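Side-chain contacts in 2-hydroxyisobutanoyl-CoA mutase large subunit (Aquincola tertiaricarbonis, PDB 4R3U), which works with a small cobalamin-binding partner subunit to interconvert 2-hydroxyisobutyryl-CoA and (S)-3-hydroxybutyryl-CoA: residues E44-E47 against Q48-T51; E518-V521 against Q522-D526; Q527-A530 against V531-E535. All coordinates share one frame; numbering follows the deposited sequence.

Contact 1 (E44-E47 against Q48-T51)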
loop_
_atom_site.group_PDB
_atom_site.type_symbol
_atom_site.label_atom_id
_atom_site.label_comp_id
_atom_site.label_asym_id
_atom_site.label_seq_id
_atom_site.Cartn_x
_atom_site.Cartn_y
_atom_site.Cartn_z
ATOM N N GLU A 44 -21.577 -8.414 14.974
ATOM C CA GLU A 44 -20.186 -8.332 14.575
ATOM C C GLU A 44 -19.637 -9.693 14.220
ATOM O O GLU A 44 -20.240 -10.689 14.601
ATOM C CB GLU A 44 -19.332 -7.615 15.625
ATOM C CG GLU A 44 -19.683 -6.146 15.678
ATOM C CD GLU A 44 -19.104 -5.327 16.799
ATOM O OE1 GLU A 44 -19.168 -5.773 17.967
ATOM O OE2 GLU A 44 -18.654 -4.193 16.520
ATOM N N ARG A 45 -18.528 -9.740 13.444
ATOM C CA ARG A 45 -17.921 -10.996 13.000
ATOM C C ARG A 45 -17.401 -11.873 14.146
ATOM O O ARG A 45 -17.453 -13.109 14.045
ATOM C CB ARG A 45 -16.796 -10.741 12.000
ATOM C CG ARG A 45 -17.258 -10.225 10.648
ATOM C CD ARG A 45 -16.086 -9.900 9.730
ATOM N NE ARG A 45 -15.395 -8.657 10.090
ATOM C CZ ARG A 45 -14.193 -8.593 10.669
ATOM N NH1 ARG A 45 -13.545 -9.711 11.003
ATOM N NH2 ARG A 45 -13.642 -7.413 10.945
ATOM N N LYS A 46 -16.894 -11.230 15.221
ATOM C CA LYS A 46 -16.306 -11.868 16.402
ATOM C C LYS A 46 -16.855 -11.267 17.696
ATOM O O LYS A 46 -17.191 -10.083 17.713
ATOM C CB LYS A 46 -14.791 -11.666 16.366
ATOM C CG LYS A 46 -14.070 -12.605 15.429
ATOM C CD LYS A 46 -12.723 -12.053 15.041
ATOM C CE LYS A 46 -11.835 -13.036 14.322
ATOM N NZ LYS A 46 -12.408 -13.490 13.027
ATOM N N GLU A 47 -16.944 -12.078 18.785
ATOM C CA GLU A 47 -17.411 -11.606 20.096
ATOM C C GLU A 47 -16.371 -10.697 20.713
ATOM O O GLU A 47 -16.718 -9.726 21.376
ATOM C CB GLU A 47 -17.715 -12.774 21.038
ATOM C CG GLU A 47 -19.004 -13.499 20.702
ATOM C CD GLU A 47 -20.246 -12.952 21.378
ATOM O OE1 GLU A 47 -20.889 -13.725 22.126
ATOM O OE2 GLU A 47 -20.585 -11.766 21.157
ATOM N N GLN A 48 -15.094 -11.000 20.454
ATOM C CA GLN A 48 -13.927 -10.237 20.885
ATOM C C GLN A 48 -12.907 -10.268 19.743
ATOM O O GLN A 48 -12.504 -11.347 19.303
ATOM C CB GLN A 48 -13.313 -10.824 22.198
ATOM C CG GLN A 48 -12.037 -10.107 22.711
ATOM C CD GLN A 48 -12.272 -8.642 23.092
ATOM O OE1 GLN A 48 -13.103 -8.324 23.964
ATOM N NE2 GLN A 48 -11.546 -7.710 22.456
ATOM N N PHE A 49 -12.505 -9.095 19.257
ATOM C CA PHE A 49 -11.504 -9.000 18.209
ATOM C C PHE A 49 -10.131 -8.823 18.869
ATOM O O PHE A 49 -10.039 -8.361 20.013
ATOM C CB PHE A 49 -11.813 -7.846 17.243
ATOM C CG PHE A 49 -13.019 -8.041 16.338
ATOM C CD1 PHE A 49 -14.300 -7.751 16.786
ATOM C CD2 PHE A 49 -12.860 -8.429 15.019
ATOM C CE1 PHE A 49 -15.396 -7.852 15.933
ATOM C CE2 PHE A 49 -13.962 -8.561 14.178
ATOM C CZ PHE A 49 -15.217 -8.236 14.628
ATOM N N HIS A 50 -9.079 -9.251 18.181
ATOM C CA HIS A 50 -7.716 -9.180 18.707
ATOM C C HIS A 50 -6.806 -8.747 17.598
ATOM O O HIS A 50 -7.136 -8.966 16.437
ATOM C CB HIS A 50 -7.227 -10.575 19.162
ATOM C CG HIS A 50 -8.035 -11.201 20.242
ATOM N ND1 HIS A 50 -7.616 -11.181 21.555
ATOM C CD2 HIS A 50 -9.204 -11.871 20.163
ATOM C CE1 HIS A 50 -8.553 -11.817 22.236
ATOM N NE2 HIS A 50 -9.530 -12.243 21.440
ATOM N N THR A 51 -5.629 -8.232 17.939
ATOM C CA THR A 51 -4.615 -7.923 16.950
ATOM C C THR A 51 -4.000 -9.320 16.505
ATOM O O THR A 51 -4.379 -10.368 17.066
ATOM C CB THR A 51 -3.542 -7.016 17.583
ATOM O OG1 THR A 51 -3.053 -7.607 18.786
ATOM C CG2 THR A 51 -4.021 -5.636 17.872
#
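Lys46 and Phe49 meet because the chain turns back between them, where a loop after helix 34-41 enters the short antiparallel pair of strands 49-50 and 56-57. Arg45 and Glu47 have helix-like backbone angles while Lys46 and Gln48 are extended, and this alternation brings the Phe49 ring back over the turn. No hydrogen bond joins 44-47 to 48-51; the ring does the joining. Phenylalanine, the buried residue among those that touch, suits this place by offering a flat face to Lys46 and a rim to Arg45 and Glu44. CB of Lys46 lies over the middle of one ring face, 3.7 Å from the centroid and 4° off the normal, a nearly axial CH-pi contact, and further out Lys46 CD passes CD2 of Phe49 at 3.6 Å. Lysine fits because its methylenes can line an aromatic face while the amine continues past the ring. Glu44 CB sits near the ring plane, 4.0 Å from Phe49 CE1, and Phe49 CE2 stands over the Arg45 guanidinium, 3.4 Å from NH1, with the two planes 73° apart. The bend of Arg45 at chi3 (-75°) brings the guanidinium round to this edge. An alanine replacing Phe49 would probably leave Lys46 CB without its aromatic cover and the Arg45 guanidinium without support on that face. The charged ends reach across a subunit boundary: Arg45 forms a salt bridge with Asp411 of the second subunit, and Glu44 bridges Arg59 of its own chain and Arg92 of the second subunit, which also packs on Phe49. On the strand side, backbone bonds tie Phe49 to Val57, and Gln48, bent at chi2, curls back to place NE2 2.9 Å from Phe49 O, in the carbonyl plane on a lone pair.

Contact 2 (E518-V521 against Q522-D526)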
loop_
_atom_site.group_PDB
_atom_site.type_symbol
_atom_site.label_atom_id
_atom_site.label_comp_id
_atom_site.label_asym_id
_atom_site.label_seq_id
_atom_site.Cartn_x
_atom_site.Cartn_y
_atom_site.Cartn_z
ATOM N N GLU A 518 53.138 -17.100 5.233
ATOM C CA GLU A 518 52.575 -18.185 6.041
ATOM C C GLU A 518 53.040 -18.178 7.505
ATOM O O GLU A 518 52.206 -18.261 8.414
ATOM C CB GLU A 518 52.831 -19.550 5.370
ATOM C CG GLU A 518 51.770 -20.593 5.686
ATOM C CD GLU A 518 50.327 -20.219 5.375
ATOM O OE1 GLU A 518 50.066 -19.640 4.294
ATOM O OE2 GLU A 518 49.452 -20.527 6.214
ATOM N N ALA A 519 54.366 -18.044 7.712
ATOM C CA ALA A 519 55.018 -17.998 9.020
ATOM C C ALA A 519 54.447 -16.882 9.901
ATOM O O ALA A 519 54.079 -17.169 11.038
ATOM C CB ALA A 519 56.522 -17.822 8.845
ATOM N N LYS A 520 54.337 -15.634 9.362
ATOM C CA LYS A 520 53.808 -14.456 10.060
ATOM C C LYS A 520 52.318 -14.612 10.403
ATOM O O LYS A 520 51.921 -14.261 11.515
ATOM C CB LYS A 520 54.081 -13.172 9.260
ATOM C CG LYS A 520 53.757 -11.881 10.008
ATOM C CD LYS A 520 54.700 -10.735 9.618
ATOM C CE LYS A 520 54.219 -9.350 10.029
ATOM N NZ LYS A 520 54.004 -9.185 11.500
ATOM N N VAL A 521 51.504 -15.158 9.467
ATOM C CA VAL A 521 50.080 -15.408 9.674
ATOM C C VAL A 521 49.878 -16.485 10.773
ATOM O O VAL A 521 49.065 -16.291 11.684
ATOM C CB VAL A 521 49.335 -15.729 8.330
ATOM C CG1 VAL A 521 47.887 -16.219 8.556
ATOM C CG2 VAL A 521 49.341 -14.523 7.396
ATOM N N GLN A 522 50.644 -17.586 10.710
ATOM C CA GLN A 522 50.551 -18.656 11.715
ATOM C C GLN A 522 50.907 -18.196 13.116
ATOM O O GLN A 522 50.217 -18.566 14.069
ATOM C CB GLN A 522 51.342 -19.905 11.306
ATOM C CG GLN A 522 50.730 -20.654 10.111
ATOM C CD GLN A 522 49.281 -20.999 10.283
ATOM O OE1 GLN A 522 48.833 -21.498 11.330
ATOM N NE2 GLN A 522 48.513 -20.723 9.252
ATOM N N ALA A 523 51.948 -17.345 13.223
ATOM C CA ALA A 523 52.418 -16.737 14.476
ATOM C C ALA A 523 51.344 -15.798 15.057
ATOM O O ALA A 523 51.090 -15.822 16.263
ATOM C CB ALA A 523 53.700 -15.965 14.225
ATOM N N MET A 524 50.687 -14.999 14.178
ATOM C CA MET A 524 49.637 -14.065 14.549
ATOM C C MET A 524 48.391 -14.824 15.038
ATOM O O MET A 524 47.669 -14.302 15.888
ATOM C CB MET A 524 49.277 -13.173 13.362
ATOM C CG MET A 524 50.160 -11.963 13.184
ATOM S SD MET A 524 49.592 -10.948 11.782
ATOM C CE MET A 524 50.600 -9.510 12.013
ATOM N N LEU A 525 48.138 -16.047 14.505
ATOM C CA LEU A 525 47.028 -16.890 14.946
ATOM C C LEU A 525 47.307 -17.398 16.371
ATOM O O LEU A 525 46.397 -17.448 17.198
ATOM C CB LEU A 525 46.794 -18.074 13.972
ATOM C CG LEU A 525 46.099 -17.741 12.643
ATOM C CD1 LEU A 525 46.111 -18.920 11.722
ATOM C CD2 LEU A 525 44.667 -17.214 12.846
ATOM N N ASP A 526 48.578 -17.726 16.665
ATOM C CA ASP A 526 49.007 -18.169 17.989
ATOM C C ASP A 526 48.890 -17.002 18.977
ATOM O O ASP A 526 48.610 -17.226 20.157
ATOM C CB ASP A 526 50.450 -18.693 17.965
ATOM C CG ASP A 526 50.708 -19.998 17.231
ATOM O OD1 ASP A 526 49.730 -20.713 16.921
ATOM O OD2 ASP A 526 51.903 -20.334 17.024
#
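Glu518 and Gln522 stand one turn apart at the start of helix 518-532, side by side and pointing the same way. Their backbones share the first of four i to i+4 bonds that cross between the segments, and their ends share another: Gln522 NE2 gives a hydrogen bond to Glu518 OE2 at 3.2 Å, on the anti side and tilted somewhat out of the carboxylate plane, though amide and carboxylate planes are only 18° apart. Gln522 reaches it by bending at chi2 (-53°). The same OE2 forms a salt bridge with Arg516, so the glutamate can serve an amide and a positive charge together.

The looser face carries Ala519, Lys520 and Ala523. The alanines add little bulk where solvent is near, and Ala523 CB simply rests 3.4 Å from Ala519 O. Lys520 runs outward, and a bend at chi4 (59°) turns NZ to within 3.5 Å of Met524 CE, a meeting of side-chain ends with little overlap below.

The tightly packed side is the buried one, made of Val521, Met524 and Leu525, whose apolar side chains suit an interface between helices and are enclosed by partners from beyond the helix itself. From this ridge Val521 meets Ala549, Met524 and Leu525 lie on Leu546 of helix 540-549, and Leu525 reaches Asp555 and Lys559 of helix 553-564.

Contact 3 (Q527-A530 against V531-E535)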
loop_
_atom_site.group_PDB
_atom_site.type_symbol
_atom_site.label_atom_id
_atom_site.label_comp_id
_atom_site.label_asym_id
_atom_site.label_seq_id
_atom_site.Cartn_x
_atom_site.Cartn_y
_atom_site.Cartn_z
ATOM N N GLN A 527 49.105 -15.759 18.494
ATOM C CA GLN A 527 48.956 -14.563 19.318
ATOM C C GLN A 527 47.461 -14.366 19.601
ATOM O O GLN A 527 47.100 -13.998 20.712
ATOM C CB GLN A 527 49.514 -13.321 18.617
ATOM C CG GLN A 527 51.020 -13.193 18.564
ATOM C CD GLN A 527 51.420 -12.210 17.489
ATOM O OE1 GLN A 527 52.115 -12.557 16.530
ATOM N NE2 GLN A 527 50.956 -10.967 17.593
ATOM N N LEU A 528 46.597 -14.624 18.612
ATOM C CA LEU A 528 45.143 -14.500 18.770
ATOM C C LEU A 528 44.561 -15.402 19.885
ATOM O O LEU A 528 43.726 -14.938 20.664
ATOM C CB LEU A 528 44.410 -14.679 17.435
ATOM C CG LEU A 528 42.973 -14.196 17.405
ATOM C CD1 LEU A 528 42.900 -12.656 17.326
ATOM C CD2 LEU A 528 42.232 -14.857 16.272
ATOM N N VAL A 529 45.033 -16.651 19.978
ATOM C CA VAL A 529 44.661 -17.607 21.024
ATOM C C VAL A 529 45.006 -17.003 22.422
ATOM O O VAL A 529 44.194 -17.086 23.346
ATOM C CB VAL A 529 45.375 -18.970 20.783
ATOM C CG1 VAL A 529 45.411 -19.827 22.053
ATOM C CG2 VAL A 529 44.729 -19.726 19.631
ATOM N N ALA A 530 46.197 -16.388 22.549
ATOM C CA ALA A 530 46.667 -15.761 23.785
ATOM C C ALA A 530 45.787 -14.555 24.190
ATOM O O ALA A 530 45.512 -14.368 25.382
ATOM C CB ALA A 530 48.116 -15.334 23.637
ATOM N N VAL A 531 45.344 -13.763 23.194
ATOM C CA VAL A 531 44.459 -12.614 23.360
ATOM C C VAL A 531 43.075 -13.141 23.749
ATOM O O VAL A 531 42.449 -12.567 24.645
ATOM C CB VAL A 531 44.404 -11.749 22.073
ATOM C CG1 VAL A 531 43.330 -10.669 22.160
ATOM C CG2 VAL A 531 45.765 -11.132 21.770
ATOM N N ALA A 532 42.609 -14.246 23.095
ATOM C CA ALA A 532 41.311 -14.871 23.379
ATOM C C ALA A 532 41.302 -15.510 24.771
ATOM O O ALA A 532 40.275 -15.480 25.440
ATOM C CB ALA A 532 40.970 -15.896 22.318
ATOM N N LYS A 533 42.466 -16.038 25.232
ATOM C CA LYS A 533 42.612 -16.652 26.560
ATOM C C LYS A 533 42.478 -15.624 27.695
ATOM O O LYS A 533 42.220 -16.009 28.838
ATOM C CB LYS A 533 43.919 -17.451 26.671
ATOM C CG LYS A 533 43.827 -18.869 26.133
ATOM C CD LYS A 533 45.090 -19.631 26.511
ATOM C CE LYS A 533 45.123 -21.058 26.020
ATOM N NZ LYS A 533 44.301 -21.959 26.870
ATOM N N ASP A 534 42.641 -14.327 27.378
ATOM C CA ASP A 534 42.485 -13.253 28.354
ATOM C C ASP A 534 41.153 -12.567 28.047
ATOM O O ASP A 534 41.059 -11.838 27.053
ATOM C CB ASP A 534 43.659 -12.263 28.261
ATOM C CG ASP A 534 43.709 -11.190 29.340
ATOM O OD1 ASP A 534 42.703 -11.024 30.065
ATOM O OD2 ASP A 534 44.758 -10.510 29.456
ATOM N N GLU A 535 40.113 -12.827 28.893
ATOM C CA GLU A 535 38.745 -12.292 28.744
ATOM C C GLU A 535 38.674 -10.755 28.777
ATOM O O GLU A 535 37.723 -10.179 28.255
ATOM C CB GLU A 535 37.777 -12.875 29.808
ATOM C CG GLU A 535 37.631 -14.388 29.921
ATOM C CD GLU A 535 36.851 -15.102 28.836
ATOM O OE1 GLU A 535 35.702 -14.689 28.552
ATOM O OE2 GLU A 535 37.454 -15.958 28.151
#
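Val531 rests on Gln527 one helical turn back, near the C-terminal end of helix 518-532, and with Ala530 and Val529 it supplies most of the surface buried here. Its backbone N donates a hydrogen bond to Gln527 O at 3.0 Å, while CG2, anti to its own carbonyl carbon, bends back to lie 3.3 Å from the same oxygen. A beta-branched residue suits this place: one methyl closes against the preceding turn while the side chain can still meet Gln537 and Leu539 in the loop that follows.

Ala530 has only a methyl to offer, as fits a face near solvent, and most of its buried surface comes from being continuous with the next turn. Val529 is held mainly through its carbonyl, which accepts the 2.8 Å bond from Lys533 N at a rather bent N-H...O angle of 140°. Lys533 CG passes the same oxygen, Val529 O, at 3.3 Å. Beyond it the two side chains run alongside each other, Val529 CG1 meeting Lys533 CE at 4.2 Å, a loose contact of one methyl with one methylene.

Past Lys533 the backbone opens out. Asp534 N still bonds to Val531 O, at 3.3 Å, but Asp534 itself is extended, and its carboxylate turns forward to Ser536 and Gln537. Arg231 takes up Val531 O and Ala532 O, a positive group at the end of a helix where it would probably be favoured by the helix dipole.

On the buried side small Ala532 permits close approach to Ile563 and Trp564 of helix 553-564, and Leu528 lies against Ile556 of that helix and Leu542, Thr543 and Leu546 of helix 540-549; Arg231 brings in helix 226-243.

Contacts 2 and 3 are successive stretches of helix 518-532, the second running off its end, with centres about 14 Å apart. Contact 1 lies on the opposite side of the chain's centre, its nearest atoms about 49 Å from contact 2 and 41 Å from contact 3. Contact 1 is a surface contact with one buried aromatic, and it lacks hydrogen bonds between its segments; both helical contacts are partly buried and rest on repeated backbone bonds. Their inner faces share helices 540-549 and 553-564. Charge also differs with place: in contact 1 it reaches another subunit, in contact 2 it pairs within the chain, Glu518 with Arg516 and Asp526 with Lys559, and in contact 3 an arginine meets the carbonyls at the helix end.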